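Local atomic coordinates of putative Xylose isomerase (Rhodospirillum rubrum, PDB entry 3QXB), a protein that binds iron and manganese ions in a xylose isomerase-like TIM barrel and may act as an isomerase. Residues L22-C27 against G41-D46; D45-E50 against A300-S305. One frame throughout, in Å; residues are numbered along the deposited sequence.

Contact 1 of 2, residues L22-C27 against G41-D46; sequences LGVNLC and GLVRDD
In the first beta-alpha-beta unit of this TIM barrel, Val24 on strand 22-25 and Leu26 just beyond it meet Val43 of helix 36-46, the helix that covers the outside of that strand. The backbones come closest at Val24 and Val43, whose CA atoms are 8.1 Å apart, a spacing filled by methyl groups from both sides. Val24 and Val43 meet end on, tip to tip, with Val24 CG1 lying 4.0 Å from Val43 CG1. The same Val24 methyl sits 4.2 Å from Val43 CG2, so it faces both branches of its partner. Two torsions account for this: Val24 CG1 stands between its own backbone N and carbonyl carbon (chi1 63°), while Val43 has CG1 opposite its backbone N (chi1 168°), and the fork of Val43 opens toward the strand. Leu26 crosses Val43 at about a right angle and touches it with one branch, Leu26 CD2 to Val43 CG2 at 4.0 Å. Val43 is thus shared between two residues of 22-27, CG2 meeting both and CG1 only Val24. Where the strand gives way to a 3-10 turn, an Asx turn forms: Cys27 N donates to Asn25 OD1 over 2.7 Å, in the carbonyl plane. Asn25 ND2 hydrogen-bonds to Gln53, and Val52 of the next strand adds to the packing around Val43 and Leu26. Across the interface no hydrogen bond is made and just 93 Å² is buried; strand and helix are joined here by dispersion and the exclusion of water, with all three touching residues buried.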
loop_
_atom_site.group_PDB
_atom_site.type_symbol
_atom_site.label_atom_id
_atom_site.label_comp_id
_atom_site.label_asym_id
_atom_site.label_seq_id
_atom_site.Cartn_x
_atom_site.Cartn_y
_atom_site.Cartn_z
ATOM N N LEU A 22 8.961 -24.107 -5.893
ATOM C CA LEU A 22 8.895 -22.946 -5.051
ATOM C C LEU A 22 9.477 -21.756 -5.784
ATOM O O LEU A 22 10.465 -21.890 -6.533
ATOM C CB LEU A 22 9.699 -23.164 -3.771
ATOM C CG LEU A 22 9.240 -24.271 -2.839
ATOM C CD1 LEU A 22 10.308 -24.446 -1.742
ATOM C CD2 LEU A 22 7.851 -23.973 -2.264
ATOM N N GLY A 23 8.863 -20.596 -5.547
ATOM C CA GLY A 23 9.375 -19.348 -6.032
ATOM C C GLY A 23 9.194 -18.256 -4.961
ATOM O O GLY A 23 8.619 -18.510 -3.894
ATOM N N VAL A 24 9.684 -17.047 -5.220
ATOM C CA VAL A 24 9.413 -15.937 -4.310
ATOM C C VAL A 24 8.884 -14.681 -4.997
ATOM O O VAL A 24 9.379 -14.271 -6.027
ATOM C CB VAL A 24 10.673 -15.647 -3.426
ATOM C CG1 VAL A 24 11.894 -15.206 -4.283
ATOM C CG2 VAL A 24 10.335 -14.643 -2.333
ATOM N N ASN A 25 7.856 -14.069 -4.414
ATOM C CA ASN A 25 7.431 -12.748 -4.804
ATOM C C ASN A 25 8.285 -11.763 -3.993
ATOM O O ASN A 25 8.463 -11.891 -2.785
ATOM C CB ASN A 25 5.922 -12.576 -4.561
ATOM C CG ASN A 25 5.441 -11.181 -4.836
ATOM O OD1 ASN A 25 5.898 -10.252 -4.219
ATOM N ND2 ASN A 25 4.521 -11.023 -5.800
ATOM N N LEU A 26 8.800 -10.764 -4.687
ATOM C CA LEU A 26 9.742 -9.799 -4.112
ATOM C C LEU A 26 9.125 -8.817 -3.132
ATOM O O LEU A 26 9.846 -7.948 -2.597
ATOM C CB LEU A 26 10.476 -9.072 -5.246
ATOM C CG LEU A 26 11.343 -10.006 -6.099
ATOM C CD1 LEU A 26 12.047 -9.243 -7.193
ATOM C CD2 LEU A 26 12.350 -10.753 -5.250
ATOM N N CYS A 27 7.829 -8.954 -2.837
ATOM C CA CYS A 27 7.169 -8.096 -1.811
ATOM C C CYS A 27 7.927 -8.034 -0.475
ATOM O O CYS A 27 7.903 -7.017 0.215
ATOM C CB CYS A 27 5.738 -8.556 -1.537
ATOM S SG CYS A 27 5.643 -10.249 -0.986
ATOM N N GLY A 41 21.328 -11.515 -5.574
ATOM C CA GLY A 41 22.223 -12.377 -4.803
ATOM C C GLY A 41 21.567 -12.923 -3.539
ATOM O O GLY A 41 21.787 -14.046 -3.147
ATOM N N LEU A 42 20.751 -12.110 -2.911
ATOM C CA LEU A 42 19.943 -12.508 -1.774
ATOM C C LEU A 42 18.964 -13.640 -2.124
ATOM O O LEU A 42 18.827 -14.578 -1.366
ATOM C CB LEU A 42 19.165 -11.302 -1.287
ATOM C CG LEU A 42 18.419 -11.384 0.035
ATOM C CD1 LEU A 42 18.077 -9.980 0.492
ATOM C CD2 LEU A 42 17.181 -12.224 -0.042
ATOM N N VAL A 43 18.266 -13.543 -3.253
ATOM C CA VAL A 43 17.346 -14.601 -3.625
ATOM C C VAL A 43 18.142 -15.873 -3.967
ATOM O O VAL A 43 17.747 -16.992 -3.598
ATOM C CB VAL A 43 16.460 -14.178 -4.789
ATOM C CG1 VAL A 43 15.707 -15.379 -5.356
ATOM C CG2 VAL A 43 15.487 -13.051 -4.324
ATOM N N ARG A 44 19.257 -15.705 -4.664
ATOM C CA ARG A 44 20.052 -16.868 -5.089
ATOM C C ARG A 44 20.805 -17.543 -3.957
ATOM O O ARG A 44 20.871 -18.769 -3.907
ATOM C CB ARG A 44 21.109 -16.476 -6.127
ATOM C CG ARG A 44 21.879 -17.688 -6.690
ATOM C CD ARG A 44 23.017 -17.254 -7.610
ATOM N NE ARG A 44 23.994 -16.507 -6.839
ATOM C CZ ARG A 44 24.793 -15.549 -7.309
ATOM N NH1 ARG A 44 24.766 -15.184 -8.591
ATOM N NH2 ARG A 44 25.632 -14.949 -6.474
ATOM N N ASP A 45 21.447 -16.740 -3.123
ATOM C CA ASP A 45 22.404 -17.257 -2.155
ATOM C C ASP A 45 21.774 -17.419 -0.782
ATOM O O ASP A 45 21.983 -18.430 -0.112
ATOM C CB ASP A 45 23.641 -16.346 -2.066
ATOM C CG ASP A 45 24.412 -16.251 -3.396
ATOM O OD1 ASP A 45 24.477 -17.260 -4.154
ATOM O OD2 ASP A 45 24.949 -15.153 -3.670
ATOM N N ASP A 46 21.008 -16.429 -0.353
ATOM C CA ASP A 46 20.378 -16.496 0.951
ATOM C C ASP A 46 19.091 -17.316 0.990
ATOM O O ASP A 46 18.921 -18.101 1.918
ATOM C CB ASP A 46 20.139 -15.096 1.493
ATOM C CG ASP A 46 21.421 -14.340 1.702
ATOM O OD1 ASP A 46 22.451 -14.989 1.914
ATOM O OD2 ASP A 46 21.404 -13.094 1.669
#

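Contact 2 of 2, residues D45-E50 against A300-S305; sequences DDLGLE and ADMIAS
The last helix of the TIM barrel, 295-310, packs through Met302 and Ile303 against Asp46 and Leu47, where helix 36-46 runs out into the turn leading to strand 51-55. Along 300-305, Asp301 turns to the other side and hydrogen-bonds to Tyr289, Thr259 and Ser257. Met302, a selenomethionine, is the first to touch: its CB lies 4.1 Å from Leu47 CD2, and its chain, bent at chi2 (-61°) and chi3 (-56°), brings CE round to 4.1 Å from Leu47 CD1. CB and the curled-back CE thus take one branch of Leu47 each, the two side chains running at a slant to one another. Leu47 CD2 also rests on the helix backbone, 4.0 Å from Ile303 N. Ile303 follows, and here the chains approach most closely, with its CA 5.4 Å from that of Leu47. Its CG1 is 4.1 Å from Leu47 CD2, while CD1 lies 4.2 Å from Asp46 CB; the carboxylate of Asp46 is engaged by Arg38 in a salt bridge. Further on, Ser305 OG is hydrogen-bonded to Phe258 N, and Val306 extends the apolar surface against Leu47. Gly48, with positive phi (63°), marks the exit from helical geometry after Leu47. No hydrogen bond spans the two segments, which bury 188 Å² between them. The closest approach is of carbon to oxygen: Ile303 CG1 sits 3.6 Å from the carbonyl atom Asp46 O, and Ile303 CG2 is near the same oxygen at 3.9 Å.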
loop_
_atom_site.group_PDB
_atom_site.type_symbol
_atom_site.label_atom_id
_atom_site.label_comp_id
_atom_site.label_asym_id
_atom_site.label_seq_id
_atom_site.Cartn_x
_atom_site.Cartn_y
_atom_site.Cartn_z
ATOM N N ASP A 45 21.447 -16.740 -3.123
ATOM C CA ASP A 45 22.404 -17.257 -2.155
ATOM C C ASP A 45 21.774 -17.419 -0.782
ATOM O O ASP A 45 21.983 -18.430 -0.112
ATOM C CB ASP A 45 23.641 -16.346 -2.066
ATOM C CG ASP A 45 24.412 -16.251 -3.396
ATOM O OD1 ASP A 45 24.477 -17.260 -4.154
ATOM O OD2 ASP A 45 24.949 -15.153 -3.670
ATOM N N ASP A 46 21.008 -16.429 -0.353
ATOM C CA ASP A 46 20.378 -16.496 0.951
ATOM C C ASP A 46 19.091 -17.316 0.990
ATOM O O ASP A 46 18.921 -18.101 1.918
ATOM C CB ASP A 46 20.139 -15.096 1.493
ATOM C CG ASP A 46 21.421 -14.340 1.702
ATOM O OD1 ASP A 46 22.451 -14.989 1.914
ATOM O OD2 ASP A 46 21.404 -13.094 1.669
ATOM N N LEU A 47 18.195 -17.141 0.006
ATOM C CA LEU A 47 16.983 -17.955 -0.060
ATOM C C LEU A 47 17.173 -19.242 -0.861
ATOM O O LEU A 47 16.378 -20.151 -0.701
ATOM C CB LEU A 47 15.819 -17.194 -0.669
ATOM C CG LEU A 47 15.547 -15.820 -0.057
ATOM C CD1 LEU A 47 14.320 -15.247 -0.745
ATOM C CD2 LEU A 47 15.389 -15.931 1.429
ATOM N N GLY A 48 18.204 -19.317 -1.706
ATOM C CA GLY A 48 18.469 -20.554 -2.485
ATOM C C GLY A 48 17.326 -20.874 -3.448
ATOM O O GLY A 48 16.961 -22.003 -3.608
ATOM N N LEU A 49 16.754 -19.853 -4.093
ATOM C CA LEU A 49 15.611 -20.049 -5.014
ATOM C C LEU A 49 15.952 -19.575 -6.429
ATOM O O LEU A 49 16.934 -18.873 -6.667
ATOM C CB LEU A 49 14.379 -19.288 -4.492
ATOM C CG LEU A 49 13.793 -19.852 -3.200
ATOM C CD1 LEU A 49 12.730 -18.919 -2.640
ATOM C CD2 LEU A 49 13.201 -21.223 -3.480
ATOM N N GLU A 50 15.122 -19.974 -7.365
ATOM C CA GLU A 50 15.383 -19.723 -8.784
ATOM C C GLU A 50 14.229 -18.977 -9.456
ATOM O O GLU A 50 14.436 -18.038 -10.251
ATOM C CB GLU A 50 15.620 -21.100 -9.413
ATOM C CG GLU A 50 15.847 -21.068 -10.858
ATOM C CD GLU A 50 16.080 -22.454 -11.433
ATOM O OE1 GLU A 50 16.192 -23.445 -10.647
ATOM O OE2 GLU A 50 16.142 -22.500 -12.673
ATOM N N ALA A 300 16.436 -12.787 8.220
ATOM C CA ALA A 300 16.580 -14.038 8.976
ATOM C C ALA A 300 15.329 -14.886 8.905
ATOM O O ALA A 300 15.397 -16.090 8.782
ATOM C CB ALA A 300 16.978 -13.780 10.477
ATOM N N ASP A 301 14.181 -14.248 9.024
ATOM C CA ASP A 301 12.910 -14.975 9.025
ATOM C C ASP A 301 12.572 -15.574 7.679
ATOM O O ASP A 301 12.103 -16.740 7.608
ATOM C CB ASP A 301 11.790 -14.043 9.462
ATOM C CG ASP A 301 10.500 -14.766 9.639
ATOM O OD1 ASP A 301 10.351 -15.422 10.685
ATOM O OD2 ASP A 301 9.664 -14.712 8.729
HETATM N N MSE A 302 12.817 -14.804 6.608
HETATM C CA MSE A 302 12.632 -15.285 5.240
HETATM C C MSE A 302 13.466 -16.517 4.922
HETATM O O MSE A 302 12.973 -17.438 4.300
HETATM C CB MSE A 302 12.980 -14.215 4.210
HETATM C CG MSE A 302 11.851 -13.283 3.881
HETATM SE SE MSE A 302 10.271 -14.022 3.137
HETATM C CE MSE A 302 10.992 -14.921 1.590
ATOM N N ILE A 303 14.735 -16.506 5.334
ATOM C CA ILE A 303 15.636 -17.667 5.170
ATOM C C ILE A 303 15.097 -18.876 5.918
ATOM O O ILE A 303 15.054 -19.990 5.351
ATOM C CB ILE A 303 17.062 -17.353 5.670
ATOM C CG1 ILE A 303 17.714 -16.274 4.816
ATOM C CG2 ILE A 303 17.988 -18.588 5.656
ATOM C CD1 ILE A 303 18.954 -15.686 5.445
ATOM N N ALA A 304 14.671 -18.685 7.169
ATOM C CA ALA A 304 14.163 -19.810 7.959
ATOM C C ALA A 304 12.852 -20.275 7.329
ATOM O O ALA A 304 12.563 -21.447 7.309
ATOM C CB ALA A 304 13.979 -19.439 9.426
ATOM N N SER A 305 12.078 -19.344 6.772
ATOM C CA SER A 305 10.815 -19.701 6.121
ATOM C C SER A 305 11.008 -20.546 4.845
ATOM O O SER A 305 10.359 -21.617 4.667
ATOM C CB SER A 305 10.008 -18.419 5.858
ATOM O OG SER A 305 8.827 -18.709 5.145
#

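Overall arrangement
From the N terminus, the chain runs up strand 22-25 and returns along helix 36-46, and contact 1 closes this short loop, with 13 residues between its segments. Contact 2 begins where contact 1 ends, the two sharing Asp45 and Asp46, and closes a far longer loop of 249 residues that takes in the rest of the barrel. The loops therefore follow one another, neither nesting nor crossing. Together they tie the first strand, the first helix and the last helix at the seam where the barrel closes. Their centres are 6 Å apart, and they touch directly: Val24 CG2 packs against Met302 CE, and Val24 CB against Leu49 CD1.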